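PDB 5O2X: glycoside hydrolase family 61 from Trichoderma reesei QM6a, which probably cleaves cellulose oxidatively, as a copper-dependent lytic polysaccharide monooxygenase of Auxiliary Activity family 9. Local coordinates for residues Glu110-Gly118 / Ile219-Thr230; Val132-Lys143 / Thr230-Ala238. All coordinates share one frame; numbering follows the deposited sequence.

Interaction 1 and interaction 2 follow one extended, glycosylated stretch across the beta-sandwich core. Interaction 1 lays 219-230 against strand 110-121. Interaction 2 lays 230-238 against strand 139-143 and the end of helix 129-135. The two strands belong to different sheets. The contacts share T230 and their centres lie about 17 Å apart. Along the chain the segments alternate: 110-118, 132-143, 219-230, 230-238. The core strands also meet, with D115 OD2 2.9 Å from W140 NE1, a probable hydrogen bond, and V117 packed on W140. This is consistent with a predicted linker forming an integral part of the catalytic domain.

Interaction 1 (Glu110-Gly118 / Ile219-Thr230). With MAN (alpha-D-mannopyranose), chain J; MAN (alpha-D-mannopyranose), chain I; MAN (alpha-D-mannopyranose), chain K; SO4 (sulfate ion), chain V.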
# COMPACT_ATOMS: atom_id res chain seq x y z
N GLU A 110 -11.36 7.92 3.36
CA GLU A 110 -11.18 7.57 4.76
C GLU A 110 -10.73 6.11 4.83
O GLU A 110 -11.50 5.16 4.58
CB GLU A 110 -12.46 7.84 5.54
CG GLU A 110 -12.80 9.32 5.57
CD GLU A 110 -14.11 9.63 6.21
OE1 GLU A 110 -14.74 8.73 6.77
OE2 GLU A 110 -14.52 10.81 6.12
N PHE A 111 -9.46 5.94 5.15
CA PHE A 111 -8.76 4.67 5.06
C PHE A 111 -8.93 3.86 6.34
O PHE A 111 -8.68 4.35 7.44
CB PHE A 111 -7.28 4.92 4.83
CG PHE A 111 -6.99 5.52 3.50
CD1 PHE A 111 -6.96 4.73 2.36
CD2 PHE A 111 -6.79 6.89 3.36
CE1 PHE A 111 -6.72 5.28 1.10
CE2 PHE A 111 -6.58 7.44 2.11
CZ PHE A 111 -6.52 6.64 0.98
N PHE A 112 -9.31 2.59 6.18
CA PHE A 112 -9.28 1.61 7.27
C PHE A 112 -8.19 0.58 6.95
O PHE A 112 -7.98 0.19 5.80
CB PHE A 112 -10.65 0.97 7.52
CG PHE A 112 -11.32 0.34 6.32
CD1 PHE A 112 -12.18 1.10 5.50
CD2 PHE A 112 -11.16 -0.99 6.03
CE1 PHE A 112 -12.81 0.53 4.45
CE2 PHE A 112 -11.82 -1.56 4.96
CZ PHE A 112 -12.65 -0.82 4.16
N LYS A 113 -7.47 0.18 8.01
CA LYS A 113 -6.31 -0.69 7.84
C LYS A 113 -6.73 -2.15 7.81
O LYS A 113 -7.37 -2.65 8.76
CB LYS A 113 -5.33 -0.44 8.98
CG LYS A 113 -4.01 -1.17 8.80
CD LYS A 113 -3.05 -1.01 9.96
CE LYS A 113 -2.33 0.34 9.94
NZ LYS A 113 -1.67 0.58 11.26
N ILE A 114 -6.36 -2.84 6.74
CA ILE A 114 -6.68 -4.26 6.60
C ILE A 114 -5.51 -5.20 6.89
O ILE A 114 -5.77 -6.38 7.13
CB ILE A 114 -7.35 -4.59 5.24
CG1 ILE A 114 -6.45 -4.33 4.05
CG2 ILE A 114 -8.68 -3.86 5.14
CD1 ILE A 114 -6.98 -4.93 2.75
N ASP A 115 -4.27 -4.72 6.91
CA ASP A 115 -3.17 -5.53 7.42
C ASP A 115 -2.06 -4.60 7.85
O ASP A 115 -2.05 -3.39 7.57
CB ASP A 115 -2.69 -6.65 6.46
CG ASP A 115 -1.69 -6.25 5.40
OD1 ASP A 115 -1.59 -5.04 5.12
OD2 ASP A 115 -1.03 -7.17 4.85
N GLY A 116 -1.10 -5.17 8.59
CA GLY A 116 0.05 -4.39 9.03
C GLY A 116 1.00 -5.27 9.78
O GLY A 116 0.62 -5.89 10.79
N VAL A 117 2.25 -5.33 9.30
CA VAL A 117 3.31 -6.10 9.95
C VAL A 117 4.49 -5.20 10.17
O VAL A 117 4.88 -4.41 9.26
CB VAL A 117 3.71 -7.31 9.07
CG1 VAL A 117 4.85 -8.11 9.69
CG2 VAL A 117 2.51 -8.24 8.87
N GLY A 118 5.08 -5.29 11.35
CA GLY A 118 6.18 -4.45 11.72
C GLY A 118 7.47 -5.20 11.97
O GLY A 118 8.05 -5.80 11.04
N ILE A 219 3.43 0.00 15.00
CA ILE A 219 3.20 0.35 13.62
C ILE A 219 2.34 1.61 13.59
O ILE A 219 1.33 1.67 14.28
CB ILE A 219 2.48 -0.77 12.85
CG1 ILE A 219 3.27 -2.09 12.90
CG2 ILE A 219 2.19 -0.36 11.41
CD1 ILE A 219 2.51 -3.24 12.36
N PRO A 220 2.69 2.63 12.80
CA PRO A 220 1.91 3.83 12.69
C PRO A 220 0.53 3.60 12.10
O PRO A 220 0.29 2.62 11.40
CB PRO A 220 2.81 4.74 11.77
CG PRO A 220 4.19 4.20 11.93
CD PRO A 220 3.99 2.73 12.08
N GLY A 221 -0.34 4.55 12.35
CA GLY A 221 -1.69 4.54 11.80
C GLY A 221 -2.70 3.86 12.71
O GLY A 221 -2.40 3.45 13.83
N PRO A 222 -3.94 3.74 12.23
CA PRO A 222 -5.01 3.15 13.03
C PRO A 222 -4.86 1.65 13.16
O PRO A 222 -4.08 1.00 12.46
CB PRO A 222 -6.28 3.55 12.23
CG PRO A 222 -5.80 3.63 10.81
CD PRO A 222 -4.43 4.28 10.95
N THR A 223 -5.65 1.07 14.05
CA THR A 223 -5.70 -0.36 14.24
C THR A 223 -6.12 -1.12 12.99
O THR A 223 -6.97 -0.64 12.24
CB THR A 223 -6.76 -0.67 15.43
OG1 THR A 223 -7.96 0.05 15.15
CG2 THR A 223 -6.22 -0.27 16.78
N VAL A 224 -5.58 -2.32 12.81
CA VAL A 224 -6.16 -3.25 11.87
C VAL A 224 -7.60 -3.57 12.33
O VAL A 224 -7.85 -3.80 13.50
CB VAL A 224 -5.34 -4.56 11.78
CG1 VAL A 224 -6.02 -5.57 10.84
CG2 VAL A 224 -3.92 -4.25 11.28
N VAL A 225 -8.51 -3.57 11.37
CA VAL A 225 -9.94 -3.82 11.69
C VAL A 225 -10.05 -5.14 12.47
O VAL A 225 -9.43 -6.15 12.15
CB VAL A 225 -10.71 -3.96 10.36
CG1 VAL A 225 -12.15 -4.30 10.63
CG2 VAL A 225 -10.64 -2.67 9.54
N SER A 226 -10.89 -5.10 13.52
CA SER A 226 -11.10 -6.28 14.32
C SER A 226 -11.60 -7.45 13.46
O SER A 226 -12.45 -7.31 12.62
CB SER A 226 -12.10 -6.03 15.41
OG SER A 226 -12.23 -7.25 16.11
N GLY A 227 -11.07 -8.63 13.76
CA GLY A 227 -11.45 -9.86 13.09
C GLY A 227 -10.59 -10.22 11.90
O GLY A 227 -10.74 -11.32 11.37
N LEU A 228 -9.71 -9.32 11.48
CA LEU A 228 -8.79 -9.61 10.38
C LEU A 228 -7.43 -10.04 10.96
O LEU A 228 -6.96 -9.43 11.92
CB LEU A 228 -8.58 -8.37 9.52
CG LEU A 228 -9.82 -7.74 8.95
CD1 LEU A 228 -9.41 -6.57 8.05
CD2 LEU A 228 -10.72 -8.75 8.25
N PRO A 229 -6.80 -11.01 10.35
CA PRO A 229 -5.42 -11.31 10.74
C PRO A 229 -4.53 -10.12 10.37
O PRO A 229 -4.75 -9.51 9.33
CB PRO A 229 -5.11 -12.57 9.91
CG PRO A 229 -5.93 -12.43 8.71
CD PRO A 229 -7.19 -11.77 9.16
N THR A 230 -3.52 -9.84 11.15
CA THR A 230 -2.67 -8.69 10.79
C THR A 230 -1.80 -8.97 9.57
O THR A 230 -1.30 -8.02 8.96
CB THR A 230 -1.85 -8.15 11.95
OG1 THR A 230 -0.95 -9.19 12.33
CG2 THR A 230 -2.74 -7.74 13.13
C1 MAN J . -9.06 -0.73 14.71
C2 MAN J . -10.04 0.23 14.10
C3 MAN J . -10.62 1.16 15.15
C4 MAN J . -11.16 0.36 16.33
C5 MAN J . -10.10 -0.57 16.83
C6 MAN J . -10.72 -1.42 17.93
O2 MAN J . -11.09 -0.53 13.50
O3 MAN J . -11.65 2.01 14.59
O4 MAN J . -11.58 1.35 17.29
O5 MAN J . -9.59 -1.43 15.83
O6 MAN J . -11.57 -2.44 17.35
C1 MAN I . 0.38 -8.78 12.60
C2 MAN I . 1.12 -10.10 12.43
C3 MAN I . 0.70 -11.12 13.52
C4 MAN I . 0.90 -10.41 14.88
C5 MAN I . 0.05 -9.15 14.97
C6 MAN I . 0.16 -8.43 16.33
O2 MAN I . 2.52 -9.77 12.49
O3 MAN I . 1.47 -12.31 13.45
O4 MAN I . 0.49 -11.30 15.93
O5 MAN I . 0.47 -8.28 13.91
O6 MAN I . 1.39 -7.70 16.46
C1 MAN K . -12.96 -7.25 17.31
C2 MAN K . -12.67 -8.58 17.99
C3 MAN K . -13.20 -9.68 17.07
C4 MAN K . -14.66 -9.48 16.74
C5 MAN K . -14.93 -8.02 16.31
C6 MAN K . -16.38 -7.60 16.20
O2 MAN K . -13.21 -8.57 19.32
O3 MAN K . -13.04 -10.94 17.73
O4 MAN K . -15.01 -10.42 15.72
O5 MAN K . -14.33 -7.02 17.10
O6 MAN K . -17.03 -7.60 17.47
S SO4 V . -6.96 3.76 16.29
O1 SO4 V . -6.43 5.11 15.88
O2 SO4 V . -5.82 2.88 16.63
O3 SO4 V . -7.66 3.24 15.13
O4 SO4 V . -7.82 3.78 17.54
O HOH W 1 -8.49 0.91 10.55
O HOH W 2 -5.73 -9.04 6.84
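The F112 ring meets V225 obliquely, with F112 CD2 3.9 Å from V225 CG2. Around that ring lie L94, Y153 and P190. Backbone bonds tie the loop to the strand. K113 O accepts the N-H of V225 at 3.0 Å. G116 N donates to T230 O at 2.9 Å.

K113 has the largest surface covered by the loop. Its CG lies anti to the backbone N (chi1 -173°) and the chain bends at chi3 (-78°), which brings the ammonium back to the loop carbonyls. K113 NZ bonds P222 O at 2.7 Å and P220 O at 2.8 Å, tilted out of both carbonyl planes. The K113 chain also crosses V224 at about a right angle, with K113 CD 3.6 Å from V224 CG2. I219 CD1 lies against the backbone of V117 and G118. L228 CD1 packs on I114 CB. Water 1 joins K113 N to T223 O, and water 2 joins I114 O to P229 O.

O-linked mannoses sit on T223, S226 and T230. The loop is thus held mainly through its own backbone, gripped by one buried lysine and the strand backbone, while sugars are carried on its serine and threonine side-chain oxygens.

Interaction 2 (Val132-Lys143 / Thr230-Ala238); sequences VLISNNNTWVVK and TSVAQGSSA. With MAN (alpha-D-mannopyranose), chain L; MAN (alpha-D-mannopyranose), chain M; MAN (alpha-D-mannopyranose), chain I; NAG (2-acetamido-2-deoxy-beta-D-glucopyranose), chain C.
Q234 has the largest buried surface, and its amide pairs with the backbone of V141 at both ends. V141 N donates to Q234 OE1 at 2.9 Å, on a lone pair. Q234 NE2 donates to V141 O, also at 2.9 Å and nearly straight (173°). NE2 gives a second bond to V232 O of its own segment. CG lies anti to the carbonyl carbon and the chain bends at chi2 (-62°), which brings the amide back over W140. Amide and indole planes are 20° apart and stacked, with Q234 OE1 over one indole face, 3.3 Å from W140 CE3. The indole N-H is used by D115. A leucine in place of Q234 would probably leave V141 N and V141 O without their side-chain partners across the contact and let the loop drift from the strand.

Strand 139-143 is an outermost strand of its sheet in the beta-sandwich. Its other edge bonds strand 74-80, and here the Q234 amide takes the place of a neighbouring strand.

V141 and V232 cross at about a right angle, V141 CG1 to V232 CG2 being 4.0 Å. V141 CG2 also touches G235 O. V232 CG1 packs on K143 CB at 3.7 Å, while K143 NZ runs on to a salt bridge with D146. Water 5 links V141 O to V232 N, and water 4 links T139 OG1 to G235 N. S231 and S236 carry O-linked mannoses. The mannose on S236 accepts a bond at O2 from N137 ND2, the nitrogen that bears the N-linked glycan.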
# COMPACT_ATOMS: atom_id res chain seq x y z
N VAL A 132 10.56 -10.07 4.83
CA VAL A 132 9.67 -11.10 4.28
C VAL A 132 9.40 -10.79 2.80
O VAL A 132 9.47 -11.67 1.94
CB VAL A 132 8.38 -11.18 5.09
CG1 VAL A 132 7.45 -12.22 4.52
CG2 VAL A 132 8.69 -11.49 6.55
N LEU A 133 9.09 -9.52 2.51
CA LEU A 133 8.90 -9.10 1.13
C LEU A 133 10.13 -9.43 0.30
O LEU A 133 10.02 -9.97 -0.83
CB LEU A 133 8.58 -7.59 1.11
CG LEU A 133 8.48 -6.94 -0.26
CD1 LEU A 133 7.41 -5.87 -0.26
CD2 LEU A 133 9.80 -6.34 -0.69
N ILE A 134 11.32 -9.13 0.80
CA ILE A 134 12.57 -9.40 0.04
C ILE A 134 12.69 -10.90 -0.21
O ILE A 134 13.03 -11.34 -1.32
CB ILE A 134 13.77 -8.85 0.80
CG1 ILE A 134 13.73 -7.32 0.80
CG2 ILE A 134 15.08 -9.36 0.22
CD1 ILE A 134 14.60 -6.66 1.87
N SER A 135 12.43 -11.72 0.82
CA SER A 135 12.57 -13.16 0.68
C SER A 135 11.64 -13.73 -0.38
O SER A 135 12.00 -14.66 -1.08
CB SER A 135 12.28 -13.79 2.04
OG SER A 135 12.37 -15.20 1.91
N ASN A 136 10.44 -13.17 -0.49
CA ASN A 136 9.44 -13.65 -1.44
C ASN A 136 9.50 -12.93 -2.77
O ASN A 136 8.49 -12.54 -3.35
CB ASN A 136 8.04 -13.55 -0.79
CG ASN A 136 7.89 -14.51 0.38
OD1 ASN A 136 7.38 -14.10 1.47
ND2 ASN A 136 8.26 -15.70 0.20
N ASN A 137 10.73 -12.76 -3.27
CA ASN A 137 10.97 -12.11 -4.56
C ASN A 137 10.26 -10.77 -4.66
O ASN A 137 9.71 -10.43 -5.72
CB ASN A 137 10.68 -12.98 -5.78
CG ASN A 137 11.30 -12.40 -7.03
OD1 ASN A 137 12.45 -11.93 -6.98
ND2 ASN A 137 10.59 -12.43 -8.14
N ASN A 138 10.34 -9.96 -3.60
CA ASN A 138 9.86 -8.61 -3.64
C ASN A 138 8.34 -8.49 -3.74
O ASN A 138 7.80 -7.58 -4.37
CB ASN A 138 10.54 -7.76 -4.75
CG ASN A 138 11.62 -6.86 -4.26
OD1 ASN A 138 12.36 -7.18 -3.31
ND2 ASN A 138 11.72 -5.70 -4.89
N THR A 139 7.64 -9.42 -3.05
CA THR A 139 6.19 -9.41 -3.08
C THR A 139 5.63 -9.31 -1.68
O THR A 139 6.26 -9.68 -0.68
CB THR A 139 5.60 -10.62 -3.80
OG1 THR A 139 5.85 -11.83 -3.07
CG2 THR A 139 6.12 -10.73 -5.22
N TRP A 140 4.37 -8.87 -1.63
CA TRP A 140 3.54 -8.86 -0.41
C TRP A 140 2.17 -9.30 -0.82
O TRP A 140 1.68 -8.89 -1.89
CB TRP A 140 3.49 -7.47 0.22
CG TRP A 140 2.85 -7.46 1.57
CD1 TRP A 140 1.57 -7.05 1.90
CD2 TRP A 140 3.43 -7.94 2.78
NE1 TRP A 140 1.35 -7.23 3.23
CE2 TRP A 140 2.45 -7.79 3.81
CE3 TRP A 140 4.67 -8.49 3.11
CZ2 TRP A 140 2.70 -8.15 5.14
CZ3 TRP A 140 4.92 -8.83 4.41
CH2 TRP A 140 3.94 -8.69 5.41
N VAL A 141 1.50 -10.09 0.04
CA VAL A 141 0.14 -10.58 -0.21
C VAL A 141 -0.80 -10.01 0.83
O VAL A 141 -0.53 -10.11 2.03
CB VAL A 141 0.10 -12.12 -0.16
CG1 VAL A 141 -1.32 -12.64 -0.35
CG2 VAL A 141 1.01 -12.67 -1.25
N VAL A 142 -1.93 -9.43 0.37
CA VAL A 142 -3.02 -8.99 1.26
C VAL A 142 -4.29 -9.71 0.83
O VAL A 142 -4.49 -9.97 -0.34
CB VAL A 142 -3.16 -7.43 1.24
CG1 VAL A 142 -3.78 -6.95 -0.05
CG2 VAL A 142 -3.91 -6.92 2.47
N LYS A 143 -5.16 -9.96 1.81
CA LYS A 143 -6.46 -10.54 1.55
C LYS A 143 -7.56 -9.51 1.70
O LYS A 143 -7.64 -8.82 2.73
CB LYS A 143 -6.68 -11.73 2.47
CG LYS A 143 -8.07 -12.33 2.31
CD LYS A 143 -8.23 -13.62 3.10
CE LYS A 143 -9.69 -13.95 3.39
NZ LYS A 143 -9.85 -15.14 4.29
N THR A 230 -3.52 -9.84 11.15
CA THR A 230 -2.67 -8.69 10.79
C THR A 230 -1.80 -8.97 9.57
O THR A 230 -1.30 -8.02 8.96
CB THR A 230 -1.85 -8.15 11.95
OG1 THR A 230 -0.95 -9.19 12.33
CG2 THR A 230 -2.74 -7.74 13.13
N SER A 231 -1.65 -10.23 9.20
CA SER A 231 -1.18 -10.60 7.88
C SER A 231 -1.72 -11.97 7.56
O SER A 231 -1.93 -12.78 8.49
CB SER A 231 0.35 -10.58 7.78
OG SER A 231 0.97 -11.50 8.71
N VAL A 232 -1.91 -12.23 6.28
CA VAL A 232 -2.17 -13.59 5.82
C VAL A 232 -0.85 -14.22 5.37
O VAL A 232 0.18 -13.55 5.24
CB VAL A 232 -3.21 -13.65 4.70
CG1 VAL A 232 -4.57 -13.17 5.21
CG2 VAL A 232 -2.77 -12.90 3.41
N ALA A 233 -0.85 -15.53 5.20
CA ALA A 233 0.39 -16.24 4.91
C ALA A 233 1.03 -15.67 3.63
O ALA A 233 0.42 -15.62 2.56
CB ALA A 233 0.16 -17.72 4.76
N GLN A 234 2.29 -15.26 3.78
CA GLN A 234 3.06 -14.69 2.67
C GLN A 234 3.68 -15.79 1.81
O GLN A 234 3.95 -16.88 2.27
CB GLN A 234 4.16 -13.79 3.19
CG GLN A 234 3.60 -12.62 4.00
CD GLN A 234 2.72 -11.73 3.15
OE1 GLN A 234 3.17 -11.23 2.08
NE2 GLN A 234 1.48 -11.57 3.52
N GLY A 235 3.92 -15.47 0.55
CA GLY A 235 4.52 -16.36 -0.41
C GLY A 235 4.11 -15.94 -1.80
O GLY A 235 2.96 -15.66 -2.07
N SER A 236 5.09 -15.88 -2.70
CA SER A 236 4.84 -15.41 -4.06
C SER A 236 4.16 -16.50 -4.86
O SER A 236 4.38 -17.68 -4.65
CB SER A 236 6.17 -15.06 -4.68
OG SER A 236 5.89 -14.54 -5.99
N SER A 237 3.33 -16.09 -5.81
CA SER A 237 2.79 -17.03 -6.79
C SER A 237 2.76 -16.33 -8.13
O SER A 237 2.71 -15.10 -8.23
CB SER A 237 1.43 -17.55 -6.40
OG SER A 237 0.49 -16.54 -6.58
N ALA A 238 2.82 -17.15 -9.18
CA ALA A 238 2.85 -16.66 -10.54
C ALA A 238 1.44 -16.32 -11.02
O ALA A 238 0.47 -16.94 -10.60
CB ALA A 238 3.45 -17.72 -11.46
C1 MAN L . 1.42 -12.70 8.11
C2 MAN L . 1.44 -13.78 9.18
C3 MAN L . 2.50 -13.50 10.23
C4 MAN L . 3.86 -13.31 9.59
C5 MAN L . 3.75 -12.23 8.51
C6 MAN L . 5.03 -12.09 7.71
O2 MAN L . 1.66 -15.04 8.55
O3 MAN L . 2.54 -14.56 11.21
O4 MAN L . 4.85 -12.89 10.51
O5 MAN L . 2.72 -12.53 7.56
O6 MAN L . 5.41 -13.32 7.07
C1 MAN M . 7.04 -13.95 -6.59
C2 MAN M . 6.59 -13.38 -7.90
C3 MAN M . 6.21 -14.47 -8.88
C4 MAN M . 7.29 -15.51 -9.01
C5 MAN M . 7.74 -15.98 -7.63
C6 MAN M . 8.95 -16.88 -7.70
O2 MAN M . 7.68 -12.61 -8.43
O3 MAN M . 5.91 -13.91 -10.17
O4 MAN M . 6.77 -16.63 -9.75
O5 MAN M . 8.07 -14.90 -6.77
O6 MAN M . 9.24 -17.44 -6.41
C1 MAN I . 0.38 -8.78 12.60
C2 MAN I . 1.12 -10.10 12.43
C3 MAN I . 0.70 -11.12 13.52
C4 MAN I . 0.90 -10.41 14.88
C5 MAN I . 0.05 -9.15 14.97
C6 MAN I . 0.16 -8.43 16.33
O2 MAN I . 2.52 -9.77 12.49
O3 MAN I . 1.47 -12.31 13.45
O4 MAN I . 0.49 -11.30 15.93
O5 MAN I . 0.47 -8.28 13.91
O6 MAN I . 1.39 -7.70 16.46
C1 NAG C . 11.06 -11.84 -9.39
C2 NAG C . 10.84 -12.72 -10.59
C3 NAG C . 11.41 -12.00 -11.81
C4 NAG C . 10.80 -10.64 -11.99
C5 NAG C . 10.85 -9.84 -10.69
C6 NAG C . 9.99 -8.61 -10.74
C7 NAG C . 10.94 -15.14 -10.82
C8 NAG C . 11.72 -16.38 -10.57
N2 NAG C . 11.48 -14.00 -10.40
O3 NAG C . 11.24 -12.76 -13.01
O4 NAG C . 11.48 -9.88 -13.01
O5 NAG C . 10.32 -10.64 -9.59
O6 NAG C . 8.65 -8.92 -11.10
O7 NAG C . 9.82 -15.17 -11.37
O HOH W 3 5.84 -11.48 1.35
O HOH W 4 4.61 -13.01 -0.75
O HOH W 5 -1.45 -9.81 4.66